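Local atomic coordinates of hypothetical protein XCC2953 (Xanthomonas campestris pv. campestris, PDB entry 2OZH), a protein that is of uncharacterised function but probably transfers an acyl group, in the manner of GNAT acetyltransferases, to an unidentified acceptor. Residues L46-F51 with M95-L100; F59-S64 with L72-V77. One frame throughout, in Å; residues are numbered along the deposited sequence. Where two conformers were deposited one is given.

Contact 1. Residues L46-F51 with M95-L100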
loop_
_atom_site.group_PDB
_atom_site.type_symbol
_atom_site.label_atom_id
_atom_site.label_comp_id
_atom_site.label_asym_id
_atom_site.label_seq_id
_atom_site.Cartn_x
_atom_site.Cartn_y
_atom_site.Cartn_z
ATOM N N LEU A 46 5.023 -8.712 1.386
ATOM C CA LEU A 46 4.630 -10.050 1.779
ATOM C C LEU A 46 4.248 -10.790 0.515
ATOM O O LEU A 46 3.276 -10.478 -0.160
ATOM C CB LEU A 46 3.458 -10.024 2.758
ATOM C CG LEU A 46 2.941 -11.381 3.234
ATOM C CD1 LEU A 46 3.994 -12.167 3.948
ATOM C CD2 LEU A 46 1.753 -11.167 4.173
ATOM N N CYS A 47 5.109 -11.725 0.126
ATOM C CA CYS A 47 5.002 -12.394 -1.155
ATOM C C CYS A 47 4.535 -13.822 -0.967
ATOM O O CYS A 47 4.925 -14.496 -0.005
ATOM C CB CYS A 47 6.333 -12.414 -1.892
ATOM S SG CYS A 47 7.010 -10.779 -2.245
ATOM N N PHE A 48 3.696 -14.268 -1.897
ATOM C CA PHE A 48 3.118 -15.626 -1.902
ATOM C C PHE A 48 3.610 -16.311 -3.170
ATOM O O PHE A 48 3.271 -15.906 -4.282
ATOM C CB PHE A 48 1.581 -15.555 -1.890
ATOM C CG PHE A 48 1.042 -14.935 -0.630
ATOM C CD1 PHE A 48 1.078 -13.574 -0.445
ATOM C CD2 PHE A 48 0.509 -15.717 0.397
ATOM C CE1 PHE A 48 0.610 -13.007 0.731
ATOM C CE2 PHE A 48 0.057 -15.160 1.567
ATOM C CZ PHE A 48 0.104 -13.806 1.734
ATOM N N GLY A 49 4.399 -17.352 -2.994
ATOM C CA GLY A 49 4.836 -18.146 -4.129
ATOM C C GLY A 49 4.118 -19.463 -4.148
ATOM O O GLY A 49 3.886 -20.066 -3.107
ATOM N N GLY A 50 3.775 -19.940 -5.334
ATOM C CA GLY A 50 3.243 -21.268 -5.511
ATOM C C GLY A 50 4.229 -22.120 -6.301
ATOM O O GLY A 50 4.809 -21.642 -7.271
ATOM N N PHE A 51 4.430 -23.331 -5.809
ATOM C CA PHE A 51 5.479 -24.209 -6.324
ATOM C C PHE A 51 4.948 -25.607 -6.569
ATOM O O PHE A 51 4.167 -26.124 -5.753
ATOM C CB PHE A 51 6.635 -24.306 -5.322
ATOM C CG PHE A 51 7.229 -22.967 -4.951
ATOM C CD1 PHE A 51 6.660 -22.206 -3.955
ATOM C CD2 PHE A 51 8.339 -22.461 -5.613
ATOM C CE1 PHE A 51 7.169 -20.996 -3.612
ATOM C CE2 PHE A 51 8.854 -21.241 -5.291
ATOM C CZ PHE A 51 8.301 -20.512 -4.300
HETATM N N MSE A 95 -6.025 -14.356 1.903
HETATM C CA MSE A 95 -7.183 -14.015 2.722
HETATM C C MSE A 95 -7.056 -14.570 4.125
HETATM O O MSE A 95 -7.645 -13.994 5.080
HETATM C CB MSE A 95 -8.466 -14.536 2.081
HETATM C CG MSE A 95 -8.861 -13.889 0.802
HETATM SE SE MSE A 95 -9.458 -12.018 0.978
HETATM C CE MSE A 95 -7.784 -11.366 0.573
ATOM N N ALA A 96 -6.329 -15.672 4.289
ATOM C CA ALA A 96 -6.158 -16.314 5.591
ATOM C C ALA A 96 -4.910 -15.894 6.335
ATOM O O ALA A 96 -4.685 -16.344 7.460
ATOM C CB ALA A 96 -6.167 -17.871 5.452
ATOM N N HIS A 97 -4.047 -15.069 5.716
ATOM C CA HIS A 97 -2.752 -14.847 6.333
ATOM C C HIS A 97 -2.869 -14.127 7.678
ATOM O O HIS A 97 -3.579 -13.147 7.775
ATOM C CB HIS A 97 -1.853 -14.023 5.399
ATOM C CG HIS A 97 -0.428 -14.032 5.830
ATOM N ND1 HIS A 97 0.040 -13.218 6.845
ATOM C CD2 HIS A 97 0.610 -14.813 5.452
ATOM C CE1 HIS A 97 1.313 -13.495 7.060
ATOM N NE2 HIS A 97 1.689 -14.454 6.219
ATOM N N PRO A 98 -2.153 -14.590 8.711
ATOM C CA PRO A 98 -2.389 -13.994 10.015
ATOM C C PRO A 98 -2.040 -12.519 10.127
ATOM O O PRO A 98 -2.529 -11.850 11.044
ATOM C CB PRO A 98 -1.505 -14.830 10.954
ATOM C CG PRO A 98 -0.652 -15.644 10.129
ATOM C CD PRO A 98 -1.216 -15.721 8.756
ATOM N N ASP A 99 -1.211 -11.999 9.238
ATOM C CA ASP A 99 -0.794 -10.584 9.306
ATOM C C ASP A 99 -1.664 -9.704 8.429
ATOM O O ASP A 99 -1.392 -8.513 8.317
ATOM C CB ASP A 99 0.679 -10.435 8.945
ATOM C CG ASP A 99 1.592 -11.164 9.932
ATOM O OD1 ASP A 99 1.270 -11.211 11.139
ATOM O OD2 ASP A 99 2.628 -11.700 9.507
ATOM N N LEU A 100 -2.677 -10.279 7.776
ATOM C CA LEU A 100 -3.579 -9.550 6.892
ATOM C C LEU A 100 -5.037 -9.613 7.321
ATOM O O LEU A 100 -5.959 -9.457 6.517
ATOM C CB LEU A 100 -3.447 -10.049 5.458
ATOM C CG LEU A 100 -2.068 -9.974 4.822
ATOM C CD1 LEU A 100 -2.091 -10.532 3.420
ATOM C CD2 LEU A 100 -1.549 -8.553 4.753
#
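Leu46 and His97 approach from opposite directions, and CD2 of Leu46 settles over the middle of the imidazole. This CH-pi contact fastens strand 46-52 of the GNAT sheet to the turn that follows helix 86-96. CD2 lies 3.7 Å from the centroid of the His97 ring and only 8° off its normal, so the methyl is centred on the face. The other face is covered from within the turn by CD of Pro98, displaced toward the rim, and the ring is thus sandwiched between two aliphatic groups.

Traced outward, the His97 side chain changes partners atom by atom. CB is 4.2 Å from CZ of Phe48. CG sits anti to the backbone N (chi1 -167°), which carries the ring toward the strand; there CD2 of His97 lies 3.9 Å from CZ of Phe48. The two aromatic planes stand nearly at right angles, but the pair is oblique and fits neither a stack nor a T-shape. Further round, CE1 of His97 is 3.7 Å from CD2 of Leu46, and NE2 of His97 is 4.0 Å from CD1 of the same leucine. ND1 accepts a bond from the backbone N of Asp99, 3.0 Å long with 163° at the hydrogen, which restrains the rotation of the ring. The donor is tilted somewhat out of the imidazole plane.

Val94 of the helix touches both Phe48 and Leu100. Beneath the histidine the contact is purely apolar: CD1 of Leu100 lies 4.0 Å from CD2 of Leu46 and 4.3 Å from CZ of Phe48.

Contact 2. Residues F59-S64 with L72-V77. With EDO (1,2-ethanediol), chain E.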
loop_
_atom_site.group_PDB
_atom_site.type_symbol
_atom_site.label_atom_id
_atom_site.label_comp_id
_atom_site.label_asym_id
_atom_site.label_seq_id
_atom_site.Cartn_x
_atom_site.Cartn_y
_atom_site.Cartn_z
ATOM N N PHE A 59 2.426 -16.631 -8.394
ATOM C CA PHE A 59 2.894 -15.567 -7.523
ATOM C C PHE A 59 1.757 -14.614 -7.209
ATOM O O PHE A 59 0.864 -14.411 -8.022
ATOM C CB PHE A 59 3.963 -14.765 -8.285
ATOM C CG PHE A 59 4.730 -13.726 -7.471
ATOM C CD1 PHE A 59 5.472 -14.087 -6.362
ATOM C CD2 PHE A 59 4.714 -12.396 -7.833
ATOM C CE1 PHE A 59 6.196 -13.142 -5.649
ATOM C CE2 PHE A 59 5.436 -11.473 -7.158
ATOM C CZ PHE A 59 6.200 -11.822 -6.084
ATOM N N ALA A 60 1.832 -14.028 -6.022
ATOM C CA ALA A 60 0.995 -12.887 -5.648
ATOM C C ALA A 60 1.764 -12.083 -4.646
ATOM O O ALA A 60 2.545 -12.627 -3.879
ATOM C CB ALA A 60 -0.337 -13.371 -5.025
ATOM N N ARG A 61 1.562 -10.776 -4.643
ATOM C CA ARG A 61 2.359 -9.891 -3.818
ATOM C C ARG A 61 1.485 -8.876 -3.090
ATOM O O ARG A 61 0.606 -8.280 -3.703
ATOM C CB ARG A 61 3.419 -9.166 -4.651
ATOM C CG ARG A 61 4.406 -8.371 -3.800
ATOM C CD ARG A 61 5.632 -7.970 -4.590
ATOM N NE ARG A 61 5.358 -7.033 -5.663
ATOM C CZ ARG A 61 5.417 -5.715 -5.538
ATOM N NH1 ARG A 61 5.619 -5.150 -4.358
ATOM N NH2 ARG A 61 5.295 -4.956 -6.600
ATOM N N VAL A 62 1.728 -8.727 -1.802
ATOM C CA VAL A 62 0.961 -7.819 -0.966
ATOM C C VAL A 62 1.884 -6.777 -0.328
ATOM O O VAL A 62 2.899 -7.119 0.267
ATOM C CB VAL A 62 0.178 -8.601 0.108
ATOM C CG1 VAL A 62 -0.573 -7.646 1.050
ATOM C CG2 VAL A 62 -0.776 -9.582 -0.529
ATOM N N ILE A 63 1.522 -5.501 -0.425
ATOM C CA ILE A 63 2.212 -4.427 0.263
ATOM C C ILE A 63 1.256 -4.005 1.395
ATOM O O ILE A 63 0.120 -3.644 1.126
ATOM C CB ILE A 63 2.480 -3.250 -0.664
ATOM C CG1 ILE A 63 3.304 -3.717 -1.869
ATOM C CG2 ILE A 63 3.212 -2.154 0.082
ATOM C CD1 ILE A 63 3.449 -2.657 -2.942
ATOM N N SER A 64 1.730 -4.018 2.630
ATOM C CA SER A 64 0.840 -3.781 3.767
ATOM C C SER A 64 1.591 -3.291 4.967
ATOM O O SER A 64 2.787 -3.548 5.109
ATOM C CB SER A 64 0.153 -5.093 4.115
ATOM O OG SER A 64 -0.801 -4.967 5.178
ATOM N N LEU A 72 -2.826 -5.494 -3.148
ATOM C CA LEU A 72 -2.497 -6.713 -3.874
ATOM C C LEU A 72 -2.084 -6.368 -5.278
ATOM O O LEU A 72 -2.748 -5.632 -5.968
ATOM C CB LEU A 72 -3.740 -7.598 -3.920
ATOM C CG LEU A 72 -3.637 -8.927 -4.668
ATOM C CD1 LEU A 72 -2.694 -9.887 -3.926
ATOM C CD2 LEU A 72 -5.023 -9.546 -4.894
ATOM N N GLY A 73 -1.021 -7.011 -5.741
ATOM C CA GLY A 73 -0.624 -6.919 -7.145
ATOM C C GLY A 73 0.276 -8.063 -7.563
ATOM O O GLY A 73 0.556 -8.983 -6.807
ATOM N N ASP A 74 0.704 -7.982 -8.810
ATOM C CA ASP A 74 1.648 -8.926 -9.410
ATOM C C ASP A 74 1.135 -10.367 -9.438
ATOM O O ASP A 74 1.920 -11.296 -9.497
ATOM C CB ASP A 74 3.022 -8.852 -8.753
ATOM C CG ASP A 74 3.755 -7.547 -9.028
ATOM O OD1 ASP A 74 3.446 -6.847 -10.001
ATOM O OD2 ASP A 74 4.742 -7.301 -8.302
ATOM N N VAL A 75 -0.163 -10.574 -9.465
ATOM C CA VAL A 75 -0.720 -11.928 -9.459
ATOM C C VAL A 75 -0.534 -12.563 -10.805
ATOM O O VAL A 75 -0.912 -11.997 -11.862
ATOM C CB VAL A 75 -2.214 -11.908 -9.074
ATOM C CG1 VAL A 75 -2.828 -13.306 -9.196
ATOM C CG2 VAL A 75 -2.405 -11.361 -7.662
ATOM N N PHE A 76 0.054 -13.769 -10.822
ATOM C CA PHE A 76 0.120 -14.516 -12.045
ATOM C C PHE A 76 0.214 -16.019 -11.760
ATOM O O PHE A 76 0.669 -16.448 -10.707
ATOM C CB PHE A 76 1.289 -14.065 -12.951
ATOM C CG PHE A 76 2.690 -14.401 -12.449
ATOM C CD1 PHE A 76 3.205 -15.674 -12.583
ATOM C CD2 PHE A 76 3.519 -13.427 -11.933
ATOM C CE1 PHE A 76 4.523 -15.992 -12.190
ATOM C CE2 PHE A 76 4.807 -13.728 -11.531
ATOM C CZ PHE A 76 5.299 -14.989 -11.636
ATOM N N VAL A 77 -0.199 -16.776 -12.782
ATOM C CA VAL A 77 0.024 -18.219 -12.894
ATOM C C VAL A 77 0.611 -18.454 -14.269
ATOM O O VAL A 77 0.097 -17.914 -15.241
ATOM C CB VAL A 77 -1.280 -19.008 -12.707
ATOM C CG1 VAL A 77 -1.057 -20.479 -12.951
ATOM C CG2 VAL A 77 -1.850 -18.773 -11.319
HETATM C C1 EDO E . -3.746 -8.566 -8.811
HETATM O O1 EDO E . -2.450 -8.461 -9.433
HETATM C C2 EDO E . -4.572 -7.336 -9.050
HETATM O O2 EDO E . -4.979 -7.241 -10.419
HETATM O O HOH W 1 4.743 -4.318 -9.927
#
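Phe59 and Phe76 form an antiparallel hydrogen-bonded pair, and their side chains fit as bump on plate: CB of Phe59 presses over one face of the Phe76 ring, offset toward its rim, 3.5 Å from CE2 of Phe76. The Phe59 ring itself reaches along the strands beside Asp74, where its CD2 comes 3.4 Å from the carbonyl O of Asp74.

The same face carries Arg61. Its chain bends at chi3 (66°) and turns the guanidinium edge to the carboxylate, so that NE of Arg61 lies 2.7 Å and NH2 of Arg61 2.9 Å from the single oxygen OD2 of Asp74. Both nitrogens arrive from one face of the carboxylate plane, while OD2 lies almost in the guanidinium plane. OD1 is held by Trp29 and a water, and Arg61 NH1 pairs with Asp65 of the second subunit, so the salt bridge reaches the dimer interface.

Toward helix 86-96 the fit is aliphatic. Leu72 CD1 meets CG2 of Val62 at 3.9 Å, and CB of Ala60 lies 4.3 Å from CD1 of Leu72 and 3.9 Å from CG2 of Val75.

Pairing shifts by one residue between Phe59-Phe76 and Arg61-Gly73. Asp74 takes up the extra residue with positive phi (61°, psi 27°), and Ala60 faces both Asp74 and Val75. N of Val75 consequently points away from strand 55-64 and bonds O1 of a 1,2-ethanediol, probably from the crystallisation liquor, at 3.1 Å; Ala109 O also bonds to it. A beta bulge here, in the fourth strand, is a hallmark of the GNAT fold, in whose relatives it receives the acetyl end of acetyl-CoA.

Strand 55-64 joins the two contacts: in contact 2 it pairs with strand 69-77, and along its other edge it hydrogen-bonds to strand 46-52, as Phe48 N to Ala60 O (2.8 Å) and Leu46 O to Val62 N (2.9 Å) indicate. The centres of contacts 1 and 2 are about 9 Å apart. Contact 2 lies almost at the centre of the chain and is buried; contact 1, about 10 Å from that centre, is only partly so. The chemistry differs accordingly. Contact 2 combines backbone pairing, a salt bridge and close packing within the sheet, whereas contact 1 has no hydrogen bond across it and relies on side-chain packing against a turn. Leu100 of contact 1 also touches Val62 and Ser64.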